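Hydrogenase maturation factor (Thermoanaerobacter tengcongensis, PDB 3VTH) probably transfers the carbamoyl group of carbamoyl phosphate to the C-terminal cysteine of HypE, with consumption of ATP, during maturation of [NiFe]-hydrogenases. Local coordinates at residues A[459-464]-A[478-483]; A[129-134]-A[183-188]; A[606-611]-A[622-627]. All blocks are in the same frame, centred on the assembly; numbering follows the deposited sequence.

Interaction 1 of 3, residues A[459-464]-A[478-483]. With FE (Fe (III) ion), chain I; AP2 (phosphomethylphosphonic acid adenosyl ester), chain H; PO4 (phosphate ion), chain M.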
# COMPACT_ATOMS: atom_id res chain seq x y z
N HIS A 459 16.44 1.36 11.98
CA HIS A 459 15.25 1.40 12.82
C HIS A 459 14.95 2.82 13.27
O HIS A 459 15.81 3.72 13.16
CB HIS A 459 15.43 0.47 14.04
CG HIS A 459 16.51 0.91 14.98
ND1 HIS A 459 16.31 1.85 15.97
CD2 HIS A 459 17.80 0.52 15.09
CE1 HIS A 459 17.43 2.02 16.65
NE2 HIS A 459 18.35 1.22 16.13
N ASP A 460 13.73 3.03 13.76
CA ASP A 460 13.32 4.32 14.28
C ASP A 460 14.01 4.63 15.60
O ASP A 460 14.32 3.72 16.39
CB ASP A 460 11.79 4.32 14.50
CG ASP A 460 11.20 5.72 14.48
OD1 ASP A 460 10.68 6.13 13.42
OD2 ASP A 460 11.22 6.42 15.52
N MET A 461 14.23 5.91 15.87
CA MET A 461 14.76 6.31 17.18
C MET A 461 13.83 5.96 18.35
O MET A 461 14.30 5.84 19.47
CB MET A 461 15.11 7.79 17.21
CG MET A 461 16.26 8.17 16.31
SD MET A 461 16.51 9.95 16.25
CE MET A 461 18.10 9.98 15.43
N HIS A 462 12.53 5.83 18.08
CA HIS A 462 11.55 5.50 19.13
C HIS A 462 11.90 4.14 19.75
O HIS A 462 11.84 3.12 19.06
CB HIS A 462 10.12 5.46 18.55
CG HIS A 462 9.04 5.44 19.59
ND1 HIS A 462 8.04 6.40 19.63
CD2 HIS A 462 8.78 4.58 20.59
CE1 HIS A 462 7.22 6.14 20.64
NE2 HIS A 462 7.65 5.04 21.24
N LYS A 463 12.24 4.12 21.04
CA LYS A 463 12.68 2.86 21.68
C LYS A 463 11.52 1.92 22.06
O LYS A 463 11.76 0.76 22.38
CB LYS A 463 13.51 3.15 22.94
CG LYS A 463 14.69 4.12 22.77
CD LYS A 463 15.35 4.39 24.12
CE LYS A 463 16.45 5.45 24.03
NZ LYS A 463 17.51 5.03 23.05
N GLY A 464 10.30 2.43 22.06
CA GLY A 464 9.12 1.63 22.42
C GLY A 464 8.47 0.81 21.29
O GLY A 464 7.69 -0.09 21.56
N LYS A 478 23.69 -1.34 13.90
CA LYS A 478 22.41 -0.64 13.84
C LYS A 478 22.60 0.82 13.45
O LYS A 478 23.58 1.46 13.87
CB LYS A 478 21.69 -0.70 15.19
CG LYS A 478 21.16 -2.08 15.53
CD LYS A 478 21.36 -2.47 16.98
CE LYS A 478 21.45 -4.00 17.06
NZ LYS A 478 22.00 -4.48 18.36
N ILE A 479 21.67 1.33 12.64
CA ILE A 479 21.57 2.76 12.36
C ILE A 479 20.17 3.25 12.78
O ILE A 479 19.16 2.75 12.27
CB ILE A 479 21.90 3.09 10.88
CG1 ILE A 479 23.37 2.73 10.57
CG2 ILE A 479 21.67 4.58 10.60
CD1 ILE A 479 23.76 2.81 9.09
N GLU A 480 20.12 4.20 13.72
CA GLU A 480 18.86 4.80 14.14
C GLU A 480 18.53 5.94 13.20
O GLU A 480 19.41 6.71 12.81
CB GLU A 480 18.92 5.27 15.61
CG GLU A 480 19.94 6.38 15.92
CD GLU A 480 19.89 6.87 17.38
OE1 GLU A 480 20.53 7.92 17.68
OE2 GLU A 480 19.22 6.22 18.21
N VAL A 481 17.25 6.05 12.84
CA VAL A 481 16.78 7.00 11.86
C VAL A 481 15.61 7.78 12.47
O VAL A 481 14.64 7.18 12.94
CB VAL A 481 16.32 6.29 10.55
CG1 VAL A 481 15.72 7.29 9.56
CG2 VAL A 481 17.50 5.50 9.92
N GLN A 482 15.71 9.10 12.48
CA GLN A 482 14.63 9.91 13.03
C GLN A 482 13.41 9.77 12.11
O GLN A 482 13.54 9.75 10.89
CB GLN A 482 15.04 11.36 13.20
CG GLN A 482 14.13 12.13 14.17
CD GLN A 482 12.84 12.61 13.52
OE1 GLN A 482 12.83 12.98 12.34
NE2 GLN A 482 11.74 12.61 14.28
N HIS A 483 12.22 9.67 12.72
CA HIS A 483 10.96 9.33 12.03
C HIS A 483 10.63 10.25 10.85
O HIS A 483 10.27 9.78 9.77
CB HIS A 483 9.82 9.39 13.05
CG HIS A 483 8.51 8.88 12.53
ND1 HIS A 483 8.17 7.55 12.55
CD2 HIS A 483 7.44 9.53 12.01
CE1 HIS A 483 6.95 7.39 12.05
NE2 HIS A 483 6.49 8.58 11.72
FE FE I . 4.66 9.28 10.69
PB AP2 H . 2.51 8.73 13.07
O1B AP2 H . 1.62 9.93 13.30
O2B AP2 H . 3.84 8.99 12.44
O3B AP2 H . 2.53 7.81 14.26
C3A AP2 H . 1.57 7.79 11.83
PA AP2 H . 1.44 8.59 10.20
O1A AP2 H . 0.83 7.45 9.38
O2A AP2 H . 2.67 9.29 9.70
O5' AP2 H . 0.34 9.76 10.40
C5' AP2 H . -1.01 9.37 10.63
C4' AP2 H . -1.70 10.61 11.15
O4' AP2 H . -1.89 11.53 10.08
C3' AP2 H . -3.09 10.32 11.68
O3' AP2 H . -3.03 9.78 13.00
C2' AP2 H . -3.69 11.71 11.61
O2' AP2 H . -3.26 12.41 12.79
C1' AP2 H . -3.06 12.32 10.35
N9 AP2 H . -4.08 12.23 9.27
C8 AP2 H . -4.61 11.11 8.71
N7 AP2 H . -5.56 11.41 7.78
C5 AP2 H . -5.66 12.75 7.73
C6 AP2 H . -6.46 13.74 6.97
N6 AP2 H . -7.38 13.34 6.05
N1 AP2 H . -6.25 15.05 7.23
C2 AP2 H . -5.34 15.48 8.13
N3 AP2 H . -4.58 14.64 8.87
C4 AP2 H . -4.70 13.29 8.71
P PO4 M . 4.50 5.25 23.72
O1 PO4 M . 3.16 4.69 23.29
O2 PO4 M . 4.94 6.30 22.73
O3 PO4 M . 4.35 5.88 25.09
O4 PO4 M . 5.52 4.12 23.77
O HOH W 1 12.48 5.91 11.40
O HOH W 2 12.21 8.99 15.58
O HOH W 3 16.62 6.75 20.49
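His459 and Asp460 pair in parallel with Glu480 and Val481: His459 N donates to Ile479 O at 3.1 Å, His459 O accepts from Val481 N at 2.8 Å, and Met461 N continues the pattern to Val481 O. The two strands, 456-460 and 478-481, are joined through helix 466-473 as a beta-alpha-beta unit of the Kae1-like domain, in the actin-like ATPase clan, with 478-481 at an edge of the sheet. With CG between the backbone N and the carbonyl carbon (chi1 65°), the ring of His459 lies over Glu480 CA in a CH-pi contact, 4.2 Å from ring centroid to CA, while Lys478 CB stands at the ring's edge. A hydrogen bond from His459 ND1 to Asp460 O fixes the ring's rotation. Beyond the strand end, the extended chain of Met461 crosses Gln482 at about a right angle and sets SD 3.7 Å from Gln482 CB.

Asp460 shows how a strand end can position a metal ligand from the second shell. OD1 accepts from His483 ND1 at 3.0 Å on its syn side, near the imidazole plane but 28° out of the carboxylate plane. OD2 takes His462 N on its anti lone pair, closing an Asx turn, and each oxygen also receives a water. The first of these waters bridges OD1 to Val481 O, the second OD2 to His483 N. Held by these bonds, the carboxylate is well placed to fix the orientation of the His483 ring. His487, Asp507, Asp734 and two oxygens of the nucleotide analogue share the iron, which His483 NE2 binds at 2.2 Å.

Interaction 2 of 3, residues A[129-134]-A[183-188]. With ZN (zinc ion), chain D.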
# COMPACT_ATOMS: atom_id res chain seq x y z
N TYR A 129 -15.84 -22.68 -18.92
CA TYR A 129 -17.06 -21.93 -18.58
C TYR A 129 -17.34 -22.02 -17.08
O TYR A 129 -17.47 -23.12 -16.55
CB TYR A 129 -18.25 -22.47 -19.37
CG TYR A 129 -19.59 -21.79 -19.11
CD1 TYR A 129 -19.73 -20.40 -19.26
CD2 TYR A 129 -20.71 -22.54 -18.77
CE1 TYR A 129 -20.97 -19.78 -19.04
CE2 TYR A 129 -21.96 -21.92 -18.57
CZ TYR A 129 -22.07 -20.54 -18.69
OH TYR A 129 -23.29 -19.94 -18.49
N ARG A 130 -17.37 -20.87 -16.42
CA ARG A 130 -17.68 -20.78 -14.98
C ARG A 130 -16.64 -21.48 -14.08
O ARG A 130 -16.90 -21.70 -12.91
CB ARG A 130 -19.12 -21.27 -14.68
CG ARG A 130 -20.22 -20.51 -15.44
CD ARG A 130 -21.64 -21.06 -15.11
NE ARG A 130 -21.84 -21.12 -13.66
CZ ARG A 130 -22.16 -20.07 -12.90
NH1 ARG A 130 -22.34 -18.87 -13.44
NH2 ARG A 130 -22.30 -20.23 -11.59
N TYR A 131 -15.47 -21.79 -14.63
CA TYR A 131 -14.40 -22.35 -13.82
C TYR A 131 -13.83 -21.28 -12.86
O TYR A 131 -13.28 -20.27 -13.30
CB TYR A 131 -13.32 -22.99 -14.72
CG TYR A 131 -12.08 -23.46 -13.99
CD1 TYR A 131 -10.83 -23.00 -14.37
CD2 TYR A 131 -12.16 -24.37 -12.93
CE1 TYR A 131 -9.68 -23.43 -13.72
CE2 TYR A 131 -11.01 -24.79 -12.26
CZ TYR A 131 -9.78 -24.33 -12.67
OH TYR A 131 -8.64 -24.73 -12.02
N PRO A 132 -13.99 -21.50 -11.54
CA PRO A 132 -13.73 -20.46 -10.52
C PRO A 132 -12.26 -20.11 -10.33
O PRO A 132 -11.95 -19.18 -9.59
CB PRO A 132 -14.28 -21.09 -9.23
CG PRO A 132 -15.15 -22.22 -9.69
CD PRO A 132 -14.48 -22.73 -10.91
N PHE A 133 -11.36 -20.85 -10.99
CA PHE A 133 -9.92 -20.60 -10.84
C PHE A 133 -9.20 -20.39 -12.17
O PHE A 133 -7.97 -20.54 -12.28
CB PHE A 133 -9.26 -21.70 -9.99
CG PHE A 133 -9.86 -21.82 -8.61
CD1 PHE A 133 -9.48 -20.95 -7.60
CD2 PHE A 133 -10.86 -22.74 -8.36
CE1 PHE A 133 -10.07 -21.04 -6.33
CE2 PHE A 133 -11.46 -22.84 -7.10
CZ PHE A 133 -11.06 -21.99 -6.09
N ILE A 134 -9.98 -20.02 -13.18
CA ILE A 134 -9.41 -19.70 -14.49
C ILE A 134 -8.30 -18.64 -14.38
O ILE A 134 -8.47 -17.63 -13.70
CB ILE A 134 -10.50 -19.30 -15.50
CG1 ILE A 134 -9.93 -19.25 -16.93
CG2 ILE A 134 -11.22 -17.99 -15.08
CD1 ILE A 134 -11.04 -19.20 -18.02
N PRO A 183 0.56 -22.11 -14.35
CA PRO A 183 -0.59 -22.42 -13.51
C PRO A 183 -1.78 -23.13 -14.20
O PRO A 183 -2.84 -23.26 -13.58
CB PRO A 183 -1.04 -21.05 -13.02
CG PRO A 183 -0.66 -20.11 -14.12
CD PRO A 183 0.54 -20.71 -14.82
N VAL A 184 -1.63 -23.58 -15.44
CA VAL A 184 -2.76 -24.16 -16.19
C VAL A 184 -3.49 -25.29 -15.43
O VAL A 184 -2.88 -26.25 -14.93
CB VAL A 184 -2.33 -24.64 -17.61
CG1 VAL A 184 -1.31 -25.78 -17.53
CG2 VAL A 184 -3.54 -25.07 -18.44
N ALA A 185 -4.81 -25.16 -15.35
CA ALA A 185 -5.66 -26.15 -14.69
C ALA A 185 -7.08 -25.98 -15.19
O ALA A 185 -7.37 -25.02 -15.92
CB ALA A 185 -5.60 -25.98 -13.16
N CYS A 186 -7.97 -26.89 -14.77
CA CYS A 186 -9.36 -26.88 -15.22
C CYS A 186 -10.26 -27.51 -14.16
O CYS A 186 -9.79 -27.82 -13.06
CB CYS A 186 -9.48 -27.66 -16.54
SG CYS A 186 -9.31 -29.48 -16.38
N PHE A 187 -11.54 -27.69 -14.47
CA PHE A 187 -12.48 -28.35 -13.55
C PHE A 187 -11.96 -29.70 -13.04
O PHE A 187 -12.13 -30.05 -11.87
CB PHE A 187 -13.86 -28.55 -14.20
CG PHE A 187 -14.77 -27.36 -14.08
CD1 PHE A 187 -15.26 -26.96 -12.84
CD2 PHE A 187 -15.15 -26.63 -15.21
CE1 PHE A 187 -16.12 -25.86 -12.72
CE2 PHE A 187 -16.00 -25.52 -15.09
CZ PHE A 187 -16.49 -25.15 -13.86
N ASP A 188 -11.32 -30.45 -13.95
CA ASP A 188 -10.92 -31.83 -13.68
C ASP A 188 -9.64 -31.96 -12.84
O ASP A 188 -9.46 -32.93 -12.12
CB ASP A 188 -10.71 -32.57 -15.01
CG ASP A 188 -11.99 -32.65 -15.85
OD1 ASP A 188 -11.89 -32.65 -17.09
OD2 ASP A 188 -13.10 -32.69 -15.27
ZN ZN D . -7.05 -29.91 -16.41
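Cys186 SG, on the residue whose backbone lies against the ring of Tyr131, is bound by the zinc ion at 2.3 Å and also takes a weak hydrogen bond from Asp188 N, 3.3 Å away. Cys164, Cys167 and Cys189 complete the metal site. The backbone that carries this thiolate is also a packing surface. Cys186 CA sits over one face of the Tyr131 ring in a CH-pi contact, 3.9 Å from the ring centroid, and Cys186 C lies over the same face nearer the rim; Phe133 N approaches the opposite face, so the phenol is sandwiched between two pieces of main chain. With CG anti to the backbone N (chi1 173°), the tyrosine reaches along the second segment until OH comes 3.5 Å from Ala185 CB.

Such contacts exemplify how small zinc fingers, which have little core of their own, can lean on each other. Tyr131 starts a type I turn in the first HypF finger, whose zinc is held by Cys114, Cys117, Cys136 and Cys139, whereas Cys186 belongs to the second finger.

Phe187 extends the interface past the phenol. The edge of Tyr131 points at the face of Phe187 in an edge-to-face pair, with centroids 5.3 Å apart and planes at 62°, and Tyr131 CB rests over that phenylalanine face as well. Tyr129 O meets the Phe187 rim near the ring plane, 3.2 Å from CE2. Pro132 CD approaches Phe187 CE1 at 4.0 Å, the two side chains crossing at about a right angle.

Interaction 3 of 3, residues A[606-611]-A[622-627]. With AP2 (phosphomethylphosphonic acid adenosyl ester), chain H.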
# COMPACT_ATOMS: atom_id res chain seq x y z
N ALA A 606 -12.30 18.91 17.94
CA ALA A 606 -12.91 18.93 19.28
C ALA A 606 -13.50 20.30 19.62
O ALA A 606 -14.61 20.39 20.14
CB ALA A 606 -11.87 18.52 20.34
N LEU A 607 -12.76 21.35 19.29
CA LEU A 607 -13.15 22.71 19.62
C LEU A 607 -14.39 23.14 18.88
O LEU A 607 -15.21 23.86 19.43
CB LEU A 607 -12.01 23.70 19.34
CG LEU A 607 -10.96 23.77 20.46
CD1 LEU A 607 -9.72 24.53 19.99
CD2 LEU A 607 -11.56 24.43 21.72
N ILE A 608 -14.52 22.73 17.62
CA ILE A 608 -15.73 23.10 16.87
C ILE A 608 -16.81 22.01 16.91
O ILE A 608 -17.78 22.06 16.16
CB ILE A 608 -15.43 23.62 15.45
CG1 ILE A 608 -14.92 22.50 14.53
CG2 ILE A 608 -14.39 24.77 15.53
CD1 ILE A 608 -14.80 22.92 13.07
N GLY A 609 -16.64 21.06 17.82
CA GLY A 609 -17.68 20.06 18.08
C GLY A 609 -17.92 19.05 16.98
O GLY A 609 -19.03 18.53 16.85
N VAL A 610 -16.90 18.74 16.20
CA VAL A 610 -16.98 17.67 15.23
C VAL A 610 -17.12 16.34 15.93
O VAL A 610 -17.96 15.57 15.61
CB VAL A 610 -15.78 17.68 14.30
CG1 VAL A 610 -15.72 16.45 13.43
CG2 VAL A 610 -15.80 18.87 13.45
N ARG A 611 -16.27 16.10 16.89
CA ARG A 611 -16.23 14.91 17.74
C ARG A 611 -15.51 15.27 19.03
O ARG A 611 -14.66 16.15 19.03
CB ARG A 611 -15.47 13.76 17.03
CG ARG A 611 -16.39 12.83 16.25
CD ARG A 611 -15.64 11.64 15.65
NE ARG A 611 -16.61 10.68 15.11
CZ ARG A 611 -16.97 9.55 15.72
NH1 ARG A 611 -16.43 9.22 16.90
NH2 ARG A 611 -17.85 8.75 15.16
N MET A 622 -10.03 13.08 9.39
CA MET A 622 -10.77 12.68 8.20
C MET A 622 -12.14 13.34 8.13
O MET A 622 -12.57 13.79 7.07
CB MET A 622 -10.91 11.15 8.16
CG MET A 622 -9.55 10.44 7.97
SD MET A 622 -9.66 8.65 8.21
CE MET A 622 -10.54 8.20 6.72
N GLU A 623 -12.83 13.41 9.26
CA GLU A 623 -14.17 14.01 9.27
C GLU A 623 -14.09 15.52 9.02
O GLU A 623 -14.90 16.06 8.28
CB GLU A 623 -14.91 13.70 10.56
CG GLU A 623 -15.23 12.19 10.71
CD GLU A 623 -16.08 11.89 11.93
OE1 GLU A 623 -16.60 12.84 12.57
OE2 GLU A 623 -16.24 10.69 12.25
N LEU A 624 -13.09 16.16 9.61
CA LEU A 624 -12.85 17.58 9.42
C LEU A 624 -12.60 17.93 7.95
O LEU A 624 -13.17 18.89 7.42
CB LEU A 624 -11.68 18.04 10.32
CG LEU A 624 -11.41 19.53 10.52
CD1 LEU A 624 -12.63 20.27 11.08
CD2 LEU A 624 -10.18 19.72 11.43
N GLU A 625 -11.77 17.12 7.29
CA GLU A 625 -11.53 17.27 5.85
C GLU A 625 -12.79 17.05 5.02
O GLU A 625 -13.06 17.82 4.09
CB GLU A 625 -10.40 16.32 5.37
CG GLU A 625 -10.03 16.55 3.87
CD GLU A 625 -9.22 15.40 3.24
OE1 GLU A 625 -8.91 14.42 3.93
OE2 GLU A 625 -8.91 15.49 2.03
N SER A 626 -13.56 16.02 5.35
CA SER A 626 -14.76 15.68 4.59
C SER A 626 -15.83 16.77 4.60
O SER A 626 -16.60 16.88 3.65
CB SER A 626 -15.39 14.38 5.08
OG SER A 626 -14.53 13.29 4.79
N LEU A 627 -15.90 17.54 5.67
CA LEU A 627 -16.99 18.53 5.78
C LEU A 627 -16.63 19.91 5.24
O LEU A 627 -17.46 20.83 5.24
CB LEU A 627 -17.51 18.60 7.23
CG LEU A 627 -16.50 18.94 8.32
CD1 LEU A 627 -16.23 20.44 8.39
CD2 LEU A 627 -17.02 18.43 9.69
PB AP2 H . 2.51 8.73 13.07
O1B AP2 H . 1.62 9.93 13.30
O2B AP2 H . 3.84 8.99 12.44
O3B AP2 H . 2.53 7.81 14.26
C3A AP2 H . 1.57 7.79 11.83
PA AP2 H . 1.44 8.59 10.20
O1A AP2 H . 0.83 7.45 9.38
O2A AP2 H . 2.67 9.29 9.70
O5' AP2 H . 0.34 9.76 10.40
C5' AP2 H . -1.01 9.37 10.63
C4' AP2 H . -1.70 10.61 11.15
O4' AP2 H . -1.89 11.53 10.08
C3' AP2 H . -3.09 10.32 11.68
O3' AP2 H . -3.03 9.78 13.00
C2' AP2 H . -3.69 11.71 11.61
O2' AP2 H . -3.26 12.41 12.79
C1' AP2 H . -3.06 12.32 10.35
N9 AP2 H . -4.08 12.23 9.27
C8 AP2 H . -4.61 11.11 8.71
N7 AP2 H . -5.56 11.41 7.78
C5 AP2 H . -5.66 12.75 7.73
C6 AP2 H . -6.46 13.74 6.97
N6 AP2 H . -7.38 13.34 6.05
N1 AP2 H . -6.25 15.05 7.23
C2 AP2 H . -5.34 15.48 8.13
N3 AP2 H . -4.58 14.64 8.87
C4 AP2 H . -4.70 13.29 8.71
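Arg611 starts from an unusual first torsion, away from the staggered values (chi1 -93°), and then runs straight from CG to NE, while Glu623 leaves its helix with CG anti to the carbonyl carbon and stays extended beyond it; together these bring guanidinium and carboxylate to a crossing of about a right angle. Arg611 NE donates to Glu623 OE2 at 2.9 Å, a salt bridge met on the syn side of the carboxylate and tilted from the guanidinium plane. The bond is far from straight (130° at the hydrogen), and the two planes stand 72° apart. Glu623 OE1 lies in plane at the guanidinium edge, 3.3 Å from Arg611 NE, and Arg611 NH1 donates to Glu613 O.

The first segment illustrates how a helix end can present side chains to a neighbouring helix. Helix 597-607 finishes in a Schellman motif with Gly609 as its C-prime residue, and the chain then turns Val610 and Arg611 toward helix 619-626, in the second subdomain of the Kae1-like domain.

Val610 CG1 slides alongside the Glu623 chain, 3.8 Å from OE1, whereas CG2 meets Leu627 CD2 tip to tip at 4.0 Å and also touches Leu624 CD1. Ile608 CD1 reaches Leu624 CD1 as the two side chains cross at about a right angle. Farther round the same helix, Glu625 OE1 accepts from N6 of the adenine of the nucleotide analogue at 2.8 Å, and Arg707 N holds Glu625 OE2.

Interactions 1 and 3 address the two ends of one nucleotide analogue: His483 shares the iron with one oxygen from each of its two phosphonate groups, and Glu625 reads the adenine amino group. Their centres lie 33 Å apart and their nearest atoms about 17 Å, so the ligand spans a gap that the protein contacts themselves do not close. Met622 of interaction 3 also touches the second bound nucleotide analogue, placing helix 619-626 between two ligand pockets. Interaction 2 stands apart at the zinc fingers, its nearest atoms about 38 Å from interaction 1 and about 32 Å from interaction 3, on the opposite side of the chain's centre from both.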